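Local coordinates for protein TRAP dicarboxylate transporter, DctP subunit (Chromohalobacter salexigens, PDB 4P1L) that binds D-glucuronate in the periplasm and is probably part of a tripartite ATP-independent (TRAP) system that carries solutes into the cytoplasm, at residues A[34-39]-A[206-211]; A[144-149]-A[165-170]; A[275-280]-A[285-290]. All coordinates share one frame; numbering follows the deposited sequence.

In the fold
Following the chain from the N terminus, contact 1 opens first, where the turn into helix 37-52 meets strand 204-207 and the start of helix 209-214, bringing the five-stranded half of the fold up against the four-stranded half. Nested inside that long loop, contact 2 closes a short excursion, bringing strand 165-168 back to strand 146-150. Both touch the sugar acid, and Glu206 of contact 1 forms a salt bridge with Arg146 of contact 2. Contact 3 follows in series after contact 1 has closed: helix 248-282 ends and turns directly into strand 286-288, with Tyr209 packing on both Ile280 and Ile287 to join contacts 1 and 3.

Contact 1: residues A[34-39]-A[206-211]; sequences PSYPNG and ENNYPS. With BDP (beta-D-glucopyranuronic acid), chain C.
Tyr36 reaches across the binding cleft of this two-lobed periplasmic solute-binding fold to meet Pro210 and Ser211. Each segment carries a helix start: Tyr36 is the N-cap residue of helix 37-52 and Asn208 that of helix 209-214. With CG anti to the backbone N (chi1 -164°), the phenol extends toward the second lobe. The Tyr36 and Pro210 side chains cross at about a right angle, CE1 lying 3.6 Å from Pro210 CB, while Pro210 O lies at the ring edge, in plane. Pro37 CD covers part of one ring face, and Trp269 of helix 248-282 packs against both Tyr36 and Pro210. Ser211 OG is 3.0 Å from Tyr36 OH, but its one proton could instead go to Asn208 OD1, a weaker bond. That oxygen is already the helix cap, accepting from Ser211 N at 2.8 Å, nearly along the C=O axis.

The neighbouring Asn207 turns its amide to the sugar: OD1 accepts from BDP O1 at 2.7 Å and ND2 donates to BDP O5 at 3.1 Å. OD1 also takes Asn208 N in its carbonyl plane, which fixes the amide flip. Were this asparagine replaced by alanine, the anomeric hydroxyl would probably lose its acceptor and the ring oxygen this donor. One water ties the lobes together, sitting 2.7 Å from Tyr36 OH and 2.8 Å from BDP O2 while accepting from Asn208 ND2.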
loop_
_atom_site.group_PDB
_atom_site.type_symbol
_atom_site.label_atom_id
_atom_site.label_comp_id
_atom_site.label_asym_id
_atom_site.label_seq_id
_atom_site.Cartn_x
_atom_site.Cartn_y
_atom_site.Cartn_z
ATOM N N PRO A 34 3.349 -3.659 15.606
ATOM C CA PRO A 34 3.905 -5.004 15.513
ATOM C C PRO A 34 2.825 -6.065 15.267
ATOM O O PRO A 34 3.131 -7.023 14.595
ATOM C CB PRO A 34 4.572 -5.232 16.890
ATOM C CG PRO A 34 4.708 -3.875 17.511
ATOM C CD PRO A 34 3.722 -2.960 16.851
ATOM N N SER A 35 1.614 -5.898 15.805
ATOM C CA SER A 35 0.593 -6.937 15.700
ATOM C C SER A 35 -0.235 -6.881 14.404
ATOM O O SER A 35 -1.076 -7.748 14.142
ATOM C CB SER A 35 -0.345 -6.861 16.906
ATOM O OG SER A 35 -1.103 -5.664 16.828
ATOM N N TYR A 36 -0.009 -5.860 13.595
ATOM C CA TYR A 36 -0.653 -5.772 12.295
ATOM C C TYR A 36 -0.151 -6.937 11.427
ATOM O O TYR A 36 0.956 -7.389 11.616
ATOM C CB TYR A 36 -0.242 -4.443 11.693
ATOM C CG TYR A 36 -1.059 -3.964 10.521
ATOM C CD1 TYR A 36 -2.290 -3.376 10.724
ATOM C CD2 TYR A 36 -0.557 -4.030 9.230
ATOM C CE1 TYR A 36 -3.038 -2.887 9.656
ATOM C CE2 TYR A 36 -1.290 -3.531 8.124
ATOM C CZ TYR A 36 -2.531 -2.955 8.368
ATOM O OH TYR A 36 -3.299 -2.456 7.345
ATOM N N PRO A 37 -0.953 -7.411 10.459
ATOM C CA PRO A 37 -0.460 -8.535 9.657
ATOM C C PRO A 37 0.942 -8.320 9.094
ATOM O O PRO A 37 1.756 -9.248 9.156
ATOM C CB PRO A 37 -1.490 -8.627 8.540
ATOM C CG PRO A 37 -2.762 -8.206 9.224
ATOM C CD PRO A 37 -2.357 -7.096 10.145
ATOM N N ASN A 38 1.201 -7.132 8.532
ATOM C CA ASN A 38 2.529 -6.821 8.008
ATOM C C ASN A 38 3.604 -6.912 9.086
ATOM O O ASN A 38 4.741 -7.332 8.814
ATOM C CB ASN A 38 2.570 -5.410 7.419
ATOM C CG ASN A 38 1.588 -5.218 6.264
ATOM O OD1 ASN A 38 0.513 -5.825 6.209
ATOM N ND2 ASN A 38 1.959 -4.353 5.346
ATOM N N GLY A 39 3.253 -6.504 10.310
ATOM C CA GLY A 39 4.220 -6.503 11.407
ATOM C C GLY A 39 4.642 -7.926 11.762
ATOM O O GLY A 39 5.817 -8.246 11.889
ATOM N N GLU A 206 -9.215 7.349 3.082
ATOM C CA GLU A 206 -9.536 6.120 2.403
ATOM C C GLU A 206 -8.483 5.064 2.707
ATOM O O GLU A 206 -7.288 5.357 2.814
ATOM C CB GLU A 206 -9.712 6.364 0.892
ATOM C CG GLU A 206 -8.643 7.218 0.243
ATOM C CD GLU A 206 -7.332 6.464 -0.038
ATOM O OE1 GLU A 206 -7.362 5.408 -0.707
ATOM O OE2 GLU A 206 -6.261 6.961 0.377
ATOM N N ASN A 207 -8.925 3.819 2.876
ATOM C CA ASN A 207 -8.017 2.747 3.249
ATOM C C ASN A 207 -8.749 1.419 3.305
ATOM O O ASN A 207 -9.978 1.355 3.147
ATOM C CB ASN A 207 -7.326 3.042 4.600
ATOM C CG ASN A 207 -5.858 2.746 4.557
ATOM O OD1 ASN A 207 -5.434 1.650 4.107
ATOM N ND2 ASN A 207 -5.046 3.720 4.943
ATOM N N ASN A 208 -7.969 0.371 3.536
ATOM C CA ASN A 208 -8.484 -0.972 3.742
ATOM C C ASN A 208 -9.013 -1.122 5.156
ATOM O O ASN A 208 -8.815 -0.236 5.994
ATOM C CB ASN A 208 -7.392 -1.994 3.459
ATOM C CG ASN A 208 -6.100 -1.693 4.227
ATOM O OD1 ASN A 208 -6.114 -1.456 5.434
ATOM N ND2 ASN A 208 -4.987 -1.686 3.509
ATOM N N TYR A 209 -9.700 -2.227 5.423
ATOM C CA TYR A 209 -10.287 -2.435 6.739
ATOM C C TYR A 209 -9.241 -2.442 7.879
ATOM O O TYR A 209 -9.403 -1.741 8.906
ATOM C CB TYR A 209 -11.115 -3.706 6.744
ATOM C CG TYR A 209 -12.513 -3.604 6.149
ATOM C CD1 TYR A 209 -13.450 -2.714 6.638
ATOM C CD2 TYR A 209 -12.896 -4.449 5.112
ATOM C CE1 TYR A 209 -14.750 -2.650 6.080
ATOM C CE2 TYR A 209 -14.181 -4.400 4.556
ATOM C CZ TYR A 209 -15.103 -3.507 5.051
ATOM O OH TYR A 209 -16.380 -3.462 4.507
ATOM N N PRO A 210 -8.145 -3.192 7.707
ATOM C CA PRO A 210 -7.229 -3.225 8.849
ATOM C C PRO A 210 -6.626 -1.889 9.200
ATOM O O PRO A 210 -6.423 -1.643 10.387
ATOM C CB PRO A 210 -6.177 -4.249 8.441
ATOM C CG PRO A 210 -6.892 -5.130 7.462
ATOM C CD PRO A 210 -7.781 -4.185 6.691
ATOM N N SER A 211 -6.423 -1.003 8.227
ATOM C CA SER A 211 -5.875 0.310 8.546
ATOM C C SER A 211 -6.930 1.201 9.179
ATOM O O SER A 211 -6.672 1.850 10.202
ATOM C CB SER A 211 -5.320 0.966 7.285
ATOM O OG SER A 211 -4.081 0.371 6.915
HETATM C C1 BDP C . -1.894 1.566 4.483
HETATM C C2 BDP C . -0.499 1.153 4.035
HETATM C C3 BDP C . 0.504 1.981 4.743
HETATM C C4 BDP C . 0.229 3.412 4.404
HETATM C C5 BDP C . -1.213 3.809 4.814
HETATM C C6 BDP C . -1.561 5.251 4.450
HETATM O O2 BDP C . -0.350 -0.209 4.397
HETATM O O3 BDP C . 1.856 1.626 4.139
HETATM O O4 BDP C . 1.172 4.273 5.066
HETATM O O5 BDP C . -2.117 2.954 4.187
HETATM O O6A BDP C . -2.770 5.479 4.120
HETATM O O1 BDP C . -2.842 0.831 3.791
HETATM O O6B BDP C . -0.696 6.144 4.564
HETATM O O HOH W 1 -2.246 -2.232 4.842
#

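Contact 2: residues A[144-149]-A[165-170]. With BDP (beta-D-glucopyranuronic acid), chain C.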
loop_
_atom_site.group_PDB
_atom_site.type_symbol
_atom_site.label_atom_id
_atom_site.label_comp_id
_atom_site.label_asym_id
_atom_site.label_seq_id
_atom_site.Cartn_x
_atom_site.Cartn_y
_atom_site.Cartn_z
ATOM N N GLY A 144 -5.140 -5.373 0.394
ATOM C CA GLY A 144 -6.564 -5.350 0.092
ATOM C C GLY A 144 -6.928 -4.238 -0.883
ATOM O O GLY A 144 -6.111 -3.777 -1.700
ATOM N N ALA A 145 -8.174 -3.813 -0.781
ATOM C CA ALA A 145 -8.670 -2.660 -1.500
ATOM C C ALA A 145 -8.945 -1.497 -0.537
ATOM O O ALA A 145 -9.444 -1.687 0.583
ATOM C CB ALA A 145 -9.926 -3.031 -2.258
ATOM N N ARG A 146 -8.612 -0.296 -0.984
ATOM C CA ARG A 146 -8.887 0.924 -0.220
ATOM C C ARG A 146 -10.238 1.529 -0.596
ATOM O O ARG A 146 -10.568 1.667 -1.784
ATOM C CB ARG A 146 -7.803 1.976 -0.448
ATOM C CG ARG A 146 -6.372 1.454 -0.151
ATOM C CD ARG A 146 -5.293 2.414 -0.587
ATOM N NE ARG A 146 -5.253 3.680 0.155
ATOM C CZ ARG A 146 -4.419 3.963 1.155
ATOM N NH1 ARG A 146 -3.542 3.077 1.585
ATOM N NH2 ARG A 146 -4.482 5.154 1.743
ATOM N N SER A 147 -11.005 1.906 0.420
ATOM C CA SER A 147 -12.311 2.530 0.229
ATOM C C SER A 147 -12.454 3.810 1.040
ATOM O O SER A 147 -11.760 4.020 2.056
ATOM C CB SER A 147 -13.426 1.542 0.611
ATOM O OG SER A 147 -13.459 0.455 -0.286
ATOM N N LEU A 148 -13.376 4.659 0.601
ATOM C CA LEU A 148 -13.636 5.946 1.241
ATOM C C LEU A 148 -14.352 5.814 2.564
ATOM O O LEU A 148 -15.353 5.096 2.678
ATOM C CB LEU A 148 -14.544 6.827 0.375
ATOM C CG LEU A 148 -14.052 7.468 -0.898
ATOM C CD1 LEU A 148 -15.246 8.107 -1.647
ATOM C CD2 LEU A 148 -12.992 8.507 -0.591
ATOM N N TYR A 149 -13.885 6.564 3.546
ATOM C CA TYR A 149 -14.670 6.763 4.747
ATOM C C TYR A 149 -14.743 8.224 5.144
ATOM O O TYR A 149 -13.809 8.973 4.885
ATOM C CB TYR A 149 -14.141 5.921 5.897
ATOM C CG TYR A 149 -12.641 5.930 6.127
ATOM C CD1 TYR A 149 -12.036 6.871 6.965
ATOM C CD2 TYR A 149 -11.840 4.948 5.570
ATOM C CE1 TYR A 149 -10.674 6.815 7.225
ATOM C CE2 TYR A 149 -10.473 4.892 5.822
ATOM C CZ TYR A 149 -9.888 5.834 6.629
ATOM O OH TYR A 149 -8.525 5.748 6.870
ATOM N N LYS A 165 -13.688 16.866 2.098
ATOM C CA LYS A 165 -12.256 17.044 2.082
ATOM C C LYS A 165 -11.649 15.731 2.572
ATOM O O LYS A 165 -11.804 15.358 3.756
ATOM C CB LYS A 165 -11.860 18.200 2.990
ATOM C CG LYS A 165 -10.370 18.531 2.988
ATOM C CD LYS A 165 -10.164 19.963 3.474
ATOM C CE LYS A 165 -8.710 20.388 3.404
ATOM N NZ LYS A 165 -7.962 19.876 4.582
ATOM N N VAL A 166 -10.971 15.045 1.655
ATOM C CA VAL A 166 -10.470 13.699 1.894
ATOM C C VAL A 166 -8.946 13.666 1.889
ATOM O O VAL A 166 -8.284 14.128 0.934
ATOM C CB VAL A 166 -10.975 12.704 0.820
ATOM C CG1 VAL A 166 -10.618 11.250 1.203
ATOM C CG2 VAL A 166 -12.488 12.849 0.571
ATOM N N ARG A 167 -8.390 13.138 2.972
ATOM C CA ARG A 167 -6.956 12.901 3.049
ATOM C C ARG A 167 -6.560 11.783 2.104
ATOM O O ARG A 167 -7.268 10.782 1.975
ATOM C CB ARG A 167 -6.530 12.520 4.466
ATOM C CG ARG A 167 -5.076 12.197 4.592
ATOM C CD ARG A 167 -4.801 10.705 4.438
ATOM N NE ARG A 167 -3.380 10.373 4.566
ATOM C CZ ARG A 167 -2.905 9.138 4.505
ATOM N NH1 ARG A 167 -3.734 8.107 4.294
ATOM N NH2 ARG A 167 -1.603 8.922 4.624
ATOM N N VAL A 168 -5.425 11.979 1.445
ATOM C CA VAL A 168 -4.799 10.956 0.621
ATOM C C VAL A 168 -3.323 10.872 0.968
ATOM O O VAL A 168 -2.783 11.734 1.672
ATOM C CB VAL A 168 -4.971 11.247 -0.890
ATOM C CG1 VAL A 168 -6.412 11.119 -1.288
ATOM C CG2 VAL A 168 -4.410 12.614 -1.266
HETATM N N MSE A 169 -2.676 9.811 0.503
HETATM C CA MSE A 169 -1.238 9.691 0.613
HETATM C C MSE A 169 -0.615 10.679 -0.376
HETATM O O MSE A 169 -1.325 11.271 -1.207
HETATM C CB MSE A 169 -0.815 8.258 0.285
HETATM C CG MSE A 169 -1.293 7.251 1.316
HETATM SE SE MSE A 169 -0.555 5.455 1.061
HETATM C CE MSE A 169 -1.473 5.018 -0.583
ATOM N N ASN A 170 0.701 10.834 -0.308
ATOM C CA ASN A 170 1.362 11.867 -1.114
ATOM C C ASN A 170 1.763 11.348 -2.485
ATOM O O ASN A 170 2.921 11.020 -2.734
ATOM C CB ASN A 170 2.566 12.505 -0.389
ATOM C CG ASN A 170 3.001 13.832 -1.041
ATOM O OD1 ASN A 170 2.190 14.528 -1.679
ATOM N ND2 ASN A 170 4.287 14.175 -0.897
HETATM C C1 BDP C . -1.894 1.566 4.483
HETATM C C2 BDP C . -0.499 1.153 4.035
HETATM C C3 BDP C . 0.504 1.981 4.743
HETATM C C4 BDP C . 0.229 3.412 4.404
HETATM C C5 BDP C . -1.213 3.809 4.814
HETATM C C6 BDP C . -1.561 5.251 4.450
HETATM O O2 BDP C . -0.350 -0.209 4.397
HETATM O O3 BDP C . 1.856 1.626 4.139
HETATM O O4 BDP C . 1.172 4.273 5.066
HETATM O O5 BDP C . -2.117 2.954 4.187
HETATM O O6A BDP C . -2.770 5.479 4.120
HETATM O O1 BDP C . -2.842 0.831 3.791
HETATM O O6B BDP C . -0.696 6.144 4.564
#
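Arg146 and Arg167 converge on one oxygen of the glucuronate carboxylate, BDP O6A. Arg146 NH2 donates to it at 2.9 Å, and Arg167 NH1 at 2.8 Å in an almost straight bond (178°). Arg167 meets the carboxylate with two parallel donors, since its NH2 reaches BDP O6B at 2.9 Å. Arg146 splits its grip differently, with NH1 bonded to the ring oxygen BDP O5 at 3.0 Å. The methyl of selenomethionine Met169 lies over the centre of the Arg146 guanidinium, CE 3.6 Å from CZ, and its selenium packs on the carboxylate carbon.

Behind this first shell, a salt bridge from Arg146 NE to Glu206 holds the guanidinium from the back, and Arg167 NH2 is also bonded to Met188 O. A bend at chi2 (-93°) in the otherwise extended Arg167 chain directs its head into the pocket. Farther out, Leu148 CD2 meets Val166 CG1 at 4.0 Å, their side chains crossing at about a right angle, and this apolar touch joins strand 146-150 to strand 165-168.

Arg167 pairs with both carboxylate oxygens, as does the carboxylate-binding arginine of other TRAP binding proteins; Arg146 adds a second positive charge, and together they probably favour an acidic sugar over a neutral one.

Contact 3: residues A[275-280]-A[285-290]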
loop_
_atom_site.group_PDB
_atom_site.type_symbol
_atom_site.label_atom_id
_atom_site.label_comp_id
_atom_site.label_asym_id
_atom_site.label_seq_id
_atom_site.Cartn_x
_atom_site.Cartn_y
_atom_site.Cartn_z
ATOM N N ALA A 275 -11.432 -9.914 10.778
ATOM C CA ALA A 275 -11.457 -9.516 12.189
ATOM C C ALA A 275 -11.664 -8.006 12.337
ATOM O O ALA A 275 -12.392 -7.561 13.250
ATOM C CB ALA A 275 -10.191 -9.927 12.891
ATOM N N SER A 276 -11.011 -7.219 11.473
ATOM C CA SER A 276 -11.171 -5.763 11.550
ATOM C C SER A 276 -12.614 -5.386 11.189
ATOM O O SER A 276 -13.252 -4.552 11.863
ATOM C CB SER A 276 -10.143 -5.014 10.674
ATOM O OG SER A 276 -8.855 -5.083 11.273
ATOM N N LYS A 277 -13.156 -6.020 10.151
ATOM C CA LYS A 277 -14.538 -5.732 9.759
ATOM C C LYS A 277 -15.540 -6.001 10.871
ATOM O O LYS A 277 -16.449 -5.195 11.112
ATOM C CB LYS A 277 -14.936 -6.529 8.531
ATOM C CG LYS A 277 -16.305 -6.184 7.998
ATOM C CD LYS A 277 -16.560 -6.907 6.690
ATOM C CE LYS A 277 -17.991 -6.715 6.242
ATOM N NZ LYS A 277 -18.275 -7.522 5.046
ATOM N N GLN A 278 -15.399 -7.138 11.539
ATOM C CA GLN A 278 -16.344 -7.491 12.592
ATOM C C GLN A 278 -16.228 -6.502 13.749
ATOM O O GLN A 278 -17.228 -6.104 14.350
ATOM C CB GLN A 278 -16.117 -8.915 13.098
ATOM C CG GLN A 278 -17.316 -9.446 13.920
ATOM C CD GLN A 278 -18.664 -9.266 13.201
ATOM O OE1 GLN A 278 -18.859 -9.737 12.070
ATOM N NE2 GLN A 278 -19.589 -8.558 13.850
ATOM N N LYS A 279 -15.007 -6.089 14.043
ATOM C CA LYS A 279 -14.793 -5.144 15.121
ATOM C C LYS A 279 -15.461 -3.801 14.819
ATOM O O LYS A 279 -16.163 -3.249 15.647
ATOM C CB LYS A 279 -13.303 -4.954 15.384
ATOM C CG LYS A 279 -12.987 -3.788 16.307
ATOM C CD LYS A 279 -11.522 -3.787 16.702
ATOM C CE LYS A 279 -11.175 -2.571 17.538
ATOM N NZ LYS A 279 -9.693 -2.343 17.674
ATOM N N ILE A 280 -15.261 -3.279 13.624
ATOM C CA ILE A 280 -15.855 -1.993 13.299
ATOM C C ILE A 280 -17.373 -2.109 13.189
ATOM O O ILE A 280 -18.102 -1.185 13.580
ATOM C CB ILE A 280 -15.230 -1.377 12.011
ATOM C CG1 ILE A 280 -15.540 -2.239 10.796
ATOM C CG2 ILE A 280 -13.741 -1.195 12.171
ATOM C CD1 ILE A 280 -15.108 -1.576 9.482
ATOM N N VAL A 285 -20.218 1.140 13.116
ATOM C CA VAL A 285 -19.873 1.714 11.820
ATOM C C VAL A 285 -20.922 1.342 10.795
ATOM O O VAL A 285 -21.433 0.206 10.765
ATOM C CB VAL A 285 -18.449 1.276 11.359
ATOM C CG1 VAL A 285 -18.179 1.675 9.914
ATOM C CG2 VAL A 285 -17.394 1.890 12.270
ATOM N N LYS A 286 -21.253 2.317 9.955
ATOM C CA LYS A 286 -22.187 2.122 8.877
ATOM C C LYS A 286 -21.420 1.868 7.579
ATOM O O LYS A 286 -20.753 2.770 7.034
ATOM C CB LYS A 286 -23.071 3.351 8.752
ATOM C CG LYS A 286 -23.859 3.631 10.041
ATOM C CD LYS A 286 -24.556 4.983 9.998
ATOM C CE LYS A 286 -25.294 5.305 11.306
ATOM N NZ LYS A 286 -25.660 6.763 11.390
ATOM N N ILE A 287 -21.489 0.619 7.119
ATOM C CA ILE A 287 -20.823 0.203 5.893
ATOM C C ILE A 287 -21.844 0.059 4.779
ATOM O O ILE A 287 -22.886 -0.560 4.970
ATOM C CB ILE A 287 -20.134 -1.170 6.048
ATOM C CG1 ILE A 287 -19.091 -1.126 7.170
ATOM C CG2 ILE A 287 -19.453 -1.574 4.735
ATOM C CD1 ILE A 287 -18.441 -2.462 7.458
ATOM N N ASN A 288 -21.542 0.629 3.612
ATOM C CA ASN A 288 -22.404 0.472 2.444
ATOM C C ASN A 288 -21.607 0.160 1.202
ATOM O O ASN A 288 -20.556 0.754 0.974
ATOM C CB ASN A 288 -23.274 1.726 2.172
ATOM C CG ASN A 288 -22.459 2.922 1.671
ATOM O OD1 ASN A 288 -21.705 3.535 2.427
ATOM N ND2 ASN A 288 -22.635 3.272 0.407
ATOM N N GLU A 289 -22.105 -0.788 0.408
ATOM C CA GLU A 289 -21.640 -0.972 -0.950
ATOM C C GLU A 289 -22.099 0.302 -1.665
ATOM O O GLU A 289 -23.157 0.854 -1.337
ATOM C CB GLU A 289 -22.281 -2.203 -1.612
ATOM C CG GLU A 289 -22.081 -3.520 -0.850
ATOM C CD GLU A 289 -20.672 -4.094 -1.024
ATOM O OE1 GLU A 289 -19.854 -3.542 -1.814
ATOM O OE2 GLU A 289 -20.387 -5.115 -0.372
ATOM N N VAL A 290 -21.321 0.761 -2.628
ATOM C CA VAL A 290 -21.742 1.863 -3.475
ATOM C C VAL A 290 -22.720 1.346 -4.511
ATOM O O VAL A 290 -22.848 0.140 -4.715
ATOM C CB VAL A 290 -20.559 2.609 -4.164
ATOM C CG1 VAL A 290 -19.620 3.220 -3.118
ATOM C CG2 VAL A 290 -19.775 1.703 -5.129
#
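Chi1 of 65° sets Ile280 CG1 between its backbone N and carbonyl carbon, and chi2 of 172° then extends the chain outward from the helix. Ile287, with CG1 beside its own backbone N, sends its delta methyl back to meet it. The two isoleucines cross at about a right angle and touch methyl to methyl, Ile280 CD1 lying 4.0 Å from Ile287 CD1. Nearer the turn, Val285 presents CG2 to the helix, 3.9 Å from Ile280 CB and 3.4 Å from Ile280 O.

The same pair of residues is joined through the backbone. Val285 N donates to Ile280 O at 3.2 Å, with the donor somewhat tilted from the carbonyl plane. A bond reaching back five residues at the end of a helix, together with apolar contact between the two residues it links, is consistent with a Schellman motif at the C-terminal end of helix 248-282, the chain leaving for the strand straight afterwards. Lys277, one turn earlier, lays its aliphatic stem beside Ile287, CG 4.3 Å from Ile287 CD1. At Asn288, ND2 donates to Glu289 O at 3.0 Å from above the carbonyl plane.

All this is structural packing; the Ile280 side chain is about 14 Å from the bound sugar acid. Tyr209 and Tyr212 of helix 209-214 pack on Ile280, and Tyr209 also reaches Ile287, which rests on Leu226. Strand 286-288 runs parallel to strand 223-230 at one edge of the four-stranded sheet, so the contact pins the end of the long helix to that edge.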